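Local coordinates for protein phosphatase (Mycoplasma pneumoniae M129, PDB 1T71) that is a putative phosphatase or phosphodiesterase that binds two iron(III) ions and may hydrolyse 2',3'-cyclic nucleotides, at residues Phe9-Ile22 and Val204-Ala217. Sequence-based numbering, arbitrary orientation.
Sequences FLGDVYGKAGRNII and VGMCGPGFGSVIGA. With FE (Fe (III) ion), chain B.
Val-204 begins the contact beside the metal-binding loop of a calcineurin-like (metallophosphatase) fold: its CG2 meets the Phe-9 ring at CD1 (4.0 Å), while CG1 lies against the backbone of Gly-11. There the lack of a side chain lets the carbonyl of Gly-205 come within 3.2 Å (O to Gly-11 CA). Beyond Met-206 the chain pairs briefly in parallel, Cys-207 beside Val-13. With CG anti to its backbone N (chi1 165°), Met-206 lays its flexible thioether obliquely against the Tyr-14 ring, a Met-aromatic contact. Cys-207 N donates to Asp-12 O in a nearly straight bond (2.7 Å, 170°), though from above the carbonyl plane, which probably steadies the backbone of this metal ligand. Asp-12 OD2, 2.2 Å from the iron, joins Glu-43 as a ligand and is also hydrogen-bonded to His-158 NE2. Cys-207 O accepts from Tyr-14 N at 2.6 Å, and the small thiol fits beside Leu-10 CB. Gly-208 passes bare against Gly-18, their CA atoms 3.4 Å apart; a side chain on either glycine would collide here, so helix and loop pack backbone to backbone. Pro-209, rigid and apolar, sets CD near Tyr-14 CD1 and CG by the methyl of Ala-17. The type I' turn Val-214 to Ala-217 then brings Gly-216 over the tyrosine, its CA 4.0 Å from the ring centroid in a CH-pi contact only 15° off the normal.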
loop_
_atom_site.group_PDB
_atom_site.type_symbol
_atom_site.label_atom_id
_atom_site.label_comp_id
_atom_site.label_asym_id
_atom_site.label_seq_id
_atom_site.Cartn_x
_atom_site.Cartn_y
_atom_site.Cartn_z
ATOM N N PHE A 9 5.573 -2.575 6.784
ATOM C CA PHE A 9 4.563 -2.083 5.850
ATOM C C PHE A 9 4.739 -2.792 4.505
ATOM O O PHE A 9 5.806 -2.720 3.896
ATOM C CB PHE A 9 4.696 -0.565 5.668
ATOM C CG PHE A 9 3.630 0.032 4.793
ATOM C CD1 PHE A 9 3.642 -0.171 3.418
ATOM C CD2 PHE A 9 2.574 0.745 5.354
ATOM C CE1 PHE A 9 2.612 0.324 2.609
ATOM C CE2 PHE A 9 1.543 1.241 4.559
ATOM C CZ PHE A 9 1.560 1.029 3.184
ATOM N N LEU A 10 3.693 -3.477 4.048
ATOM C CA LEU A 10 3.747 -4.205 2.780
ATOM C C LEU A 10 2.932 -3.499 1.699
ATOM O O LEU A 10 1.849 -2.971 1.973
ATOM C CB LEU A 10 3.225 -5.636 2.964
ATOM C CG LEU A 10 3.880 -6.486 4.061
ATOM C CD1 LEU A 10 3.441 -7.938 3.912
ATOM C CD2 LEU A 10 5.388 -6.396 3.967
ATOM N N GLY A 11 3.457 -3.504 0.476
ATOM C CA GLY A 11 2.788 -2.849 -0.638
ATOM C C GLY A 11 1.592 -3.600 -1.197
ATOM O O GLY A 11 1.320 -4.737 -0.814
ATOM N N ASP A 12 0.887 -2.949 -2.120
ATOM C CA ASP A 12 -0.313 -3.478 -2.764
ATOM C C ASP A 12 -0.415 -4.990 -2.859
ATOM O O ASP A 12 0.347 -5.623 -3.593
ATOM C CB ASP A 12 -0.451 -2.897 -4.181
ATOM C CG ASP A 12 -0.554 -1.385 -4.188
ATOM O OD1 ASP A 12 0.264 -0.728 -3.496
ATOM O OD2 ASP A 12 -1.441 -0.854 -4.892
ATOM N N VAL A 13 -1.374 -5.557 -2.127
ATOM C CA VAL A 13 -1.622 -6.999 -2.150
ATOM C C VAL A 13 -2.389 -7.258 -3.442
ATOM O O VAL A 13 -3.437 -6.661 -3.671
ATOM C CB VAL A 13 -2.486 -7.448 -0.955
ATOM C CG1 VAL A 13 -2.813 -8.922 -1.081
ATOM C CG2 VAL A 13 -1.749 -7.192 0.340
ATOM N N TYR A 14 -1.886 -8.157 -4.277
ATOM C CA TYR A 14 -2.524 -8.410 -5.565
ATOM C C TYR A 14 -2.859 -9.880 -5.845
ATOM O O TYR A 14 -1.969 -10.706 -6.082
ATOM C CB TYR A 14 -1.603 -7.852 -6.663
ATOM C CG TYR A 14 -2.203 -7.746 -8.050
ATOM C CD1 TYR A 14 -2.613 -8.884 -8.756
ATOM C CD2 TYR A 14 -2.332 -6.505 -8.672
ATOM C CE1 TYR A 14 -3.136 -8.781 -10.054
ATOM C CE2 TYR A 14 -2.854 -6.389 -9.963
ATOM C CZ TYR A 14 -3.252 -7.528 -10.645
ATOM O OH TYR A 14 -3.760 -7.402 -11.913
ATOM N N GLY A 15 -4.153 -10.193 -5.817
ATOM C CA GLY A 15 -4.616 -11.538 -6.110
ATOM C C GLY A 15 -4.192 -12.670 -5.194
ATOM O O GLY A 15 -3.687 -12.457 -4.089
ATOM N N LYS A 16 -4.402 -13.893 -5.671
ATOM C CA LYS A 16 -4.063 -15.090 -4.912
ATOM C C LYS A 16 -2.562 -15.166 -4.667
ATOM O O LYS A 16 -2.118 -15.561 -3.589
ATOM C CB LYS A 16 -4.524 -16.341 -5.670
ATOM C CG LYS A 16 -4.330 -17.637 -4.897
ATOM C CD LYS A 16 -4.776 -18.860 -5.699
ATOM C CE LYS A 16 -6.222 -18.738 -6.192
ATOM N NZ LYS A 16 -7.232 -18.583 -5.096
ATOM N N ALA A 17 -1.776 -14.780 -5.666
ATOM C CA ALA A 17 -0.329 -14.831 -5.523
ATOM C C ALA A 17 0.141 -13.937 -4.377
ATOM O O ALA A 17 1.008 -14.322 -3.597
ATOM C CB ALA A 17 0.342 -14.416 -6.817
ATOM N N GLY A 18 -0.429 -12.744 -4.279
ATOM C CA GLY A 18 -0.024 -11.848 -3.215
ATOM C C GLY A 18 -0.464 -12.400 -1.874
ATOM O O GLY A 18 0.295 -12.401 -0.905
ATOM N N ARG A 19 -1.701 -12.876 -1.827
ATOM C CA ARG A 19 -2.261 -13.434 -0.602
ATOM C C ARG A 19 -1.402 -14.578 -0.082
ATOM O O ARG A 19 -1.066 -14.621 1.100
ATOM C CB ARG A 19 -3.693 -13.924 -0.853
ATOM C CG ARG A 19 -4.746 -13.146 -0.078
ATOM C CD ARG A 19 -6.160 -13.628 -0.392
ATOM N NE ARG A 19 -6.621 -13.086 -1.663
ATOM C CZ ARG A 19 -6.914 -13.812 -2.734
ATOM N NH1 ARG A 19 -6.802 -15.130 -2.702
ATOM N NH2 ARG A 19 -7.314 -13.207 -3.842
ATOM N N ASN A 20 -1.035 -15.493 -0.973
ATOM C CA ASN A 20 -0.228 -16.645 -0.595
ATOM C C ASN A 20 1.197 -16.364 -0.139
ATOM O O ASN A 20 1.664 -16.960 0.832
ATOM C CB ASN A 20 -0.207 -17.660 -1.739
ATOM C CG ASN A 20 -1.516 -18.408 -1.864
ATOM O OD1 ASN A 20 -1.829 -18.967 -2.914
ATOM N ND2 ASN A 20 -2.291 -18.429 -0.780
ATOM N N ILE A 21 1.903 -15.468 -0.819
ATOM C CA ILE A 21 3.271 -15.210 -0.400
ATOM C C ILE A 21 3.298 -14.487 0.949
ATOM O O ILE A 21 4.276 -14.585 1.687
ATOM C CB ILE A 21 4.059 -14.408 -1.469
ATOM C CG1 ILE A 21 5.546 -14.395 -1.102
ATOM C CG2 ILE A 21 3.507 -12.987 -1.593
ATOM C CD1 ILE A 21 6.447 -13.852 -2.201
ATOM N N ILE A 22 2.221 -13.777 1.278
ATOM C CA ILE A 22 2.156 -13.077 2.555
ATOM C C ILE A 22 1.854 -14.074 3.677
ATOM O O ILE A 22 2.421 -13.994 4.768
ATOM C CB ILE A 22 1.069 -11.975 2.548
ATOM C CG1 ILE A 22 1.538 -10.793 1.695
ATOM C CG2 ILE A 22 0.762 -11.531 3.977
ATOM C CD1 ILE A 22 0.574 -9.633 1.664
ATOM N N VAL A 204 6.626 1.532 -2.387
ATOM C CA VAL A 204 6.930 0.311 -1.649
ATOM C C VAL A 204 6.964 -0.910 -2.565
ATOM O O VAL A 204 7.737 -1.846 -2.358
ATOM C CB VAL A 204 5.880 0.057 -0.547
ATOM C CG1 VAL A 204 6.171 -1.271 0.161
ATOM C CG2 VAL A 204 5.883 1.207 0.443
ATOM N N GLY A 205 6.132 -0.900 -3.593
ATOM C CA GLY A 205 6.089 -2.041 -4.487
ATOM C C GLY A 205 4.809 -2.827 -4.275
ATOM O O GLY A 205 3.905 -2.376 -3.572
ATOM N N MET A 206 4.753 -4.017 -4.855
ATOM C CA MET A 206 3.569 -4.864 -4.781
ATOM C C MET A 206 3.815 -6.249 -4.177
ATOM O O MET A 206 4.934 -6.773 -4.207
ATOM C CB MET A 206 3.003 -5.020 -6.202
ATOM C CG MET A 206 1.992 -6.138 -6.409
ATOM S SD MET A 206 1.571 -6.407 -8.168
ATOM C CE MET A 206 3.106 -7.073 -8.773
ATOM N N CYS A 207 2.763 -6.820 -3.601
ATOM C CA CYS A 207 2.812 -8.175 -3.063
ATOM C C CYS A 207 1.807 -8.918 -3.947
ATOM O O CYS A 207 0.599 -8.839 -3.730
ATOM C CB CYS A 207 2.368 -8.210 -1.597
ATOM S SG CYS A 207 3.520 -7.423 -0.425
ATOM N N GLY A 208 2.311 -9.597 -4.974
ATOM C CA GLY A 208 1.442 -10.321 -5.886
ATOM C C GLY A 208 2.222 -11.120 -6.914
ATOM O O GLY A 208 3.312 -11.600 -6.606
ATOM N N PRO A 209 1.697 -11.289 -8.140
ATOM C CA PRO A 209 2.394 -12.048 -9.184
ATOM C C PRO A 209 3.824 -11.549 -9.365
ATOM O O PRO A 209 4.099 -10.359 -9.179
ATOM C CB PRO A 209 1.530 -11.805 -10.420
ATOM C CG PRO A 209 0.156 -11.685 -9.832
ATOM C CD PRO A 209 0.401 -10.794 -8.638
ATOM N N GLY A 210 4.726 -12.458 -9.731
ATOM C CA GLY A 210 6.121 -12.089 -9.909
ATOM C C GLY A 210 6.594 -11.864 -11.336
ATOM O O GLY A 210 5.845 -11.386 -12.191
ATOM N N PHE A 211 7.853 -12.211 -11.596
ATOM C CA PHE A 211 8.424 -12.033 -12.921
ATOM C C PHE A 211 7.721 -12.930 -13.928
ATOM O O PHE A 211 7.712 -14.155 -13.794
ATOM C CB PHE A 211 9.928 -12.325 -12.908
ATOM C CG PHE A 211 10.658 -11.732 -14.079
ATOM C CD1 PHE A 211 10.637 -12.359 -15.321
ATOM C CD2 PHE A 211 11.322 -10.512 -13.954
ATOM C CE1 PHE A 211 11.264 -11.782 -16.427
ATOM C CE2 PHE A 211 11.953 -9.929 -15.051
ATOM C CZ PHE A 211 11.921 -10.568 -16.289
ATOM N N GLY A 212 7.139 -12.312 -14.947
ATOM C CA GLY A 212 6.413 -13.075 -15.944
ATOM C C GLY A 212 5.026 -12.481 -16.062
ATOM O O GLY A 212 4.197 -12.948 -16.844
ATOM N N SER A 213 4.774 -11.447 -15.263
ATOM C CA SER A 213 3.495 -10.747 -15.270
ATOM C C SER A 213 3.799 -9.273 -15.502
ATOM O O SER A 213 4.947 -8.846 -15.369
ATOM C CB SER A 213 2.785 -10.903 -13.923
ATOM O OG SER A 213 3.236 -9.936 -12.987
ATOM N N VAL A 214 2.781 -8.498 -15.854
ATOM C CA VAL A 214 2.978 -7.070 -16.070
ATOM C C VAL A 214 2.299 -6.323 -14.933
ATOM O O VAL A 214 1.086 -6.090 -14.964
ATOM C CB VAL A 214 2.377 -6.599 -17.425
ATOM C CG1 VAL A 214 2.441 -5.080 -17.542
ATOM C CG2 VAL A 214 3.135 -7.232 -18.573
ATOM N N ILE A 215 3.071 -5.982 -13.906
ATOM C CA ILE A 215 2.504 -5.237 -12.795
ATOM C C ILE A 215 1.366 -6.039 -12.151
ATOM O O ILE A 215 0.471 -5.481 -11.530
ATOM C CB ILE A 215 2.017 -3.851 -13.329
ATOM C CG1 ILE A 215 3.235 -3.008 -13.687
ATOM C CG2 ILE A 215 1.209 -3.103 -12.320
ATOM C CD1 ILE A 215 4.191 -2.830 -12.530
ATOM N N GLY A 216 1.423 -7.361 -12.303
ATOM C CA GLY A 216 0.407 -8.230 -11.727
ATOM C C GLY A 216 -0.551 -8.869 -12.727
ATOM O O GLY A 216 -1.193 -9.881 -12.424
ATOM N N ALA A 217 -0.646 -8.291 -13.921
ATOM C CA ALA A 217 -1.546 -8.806 -14.951
ATOM C C ALA A 217 -0.863 -9.729 -15.962
ATOM O O ALA A 217 0.354 -9.682 -16.146
ATOM C CB ALA A 217 -2.212 -7.637 -15.688
HETATM FE FE FE B . -2.422 -1.219 -6.833
#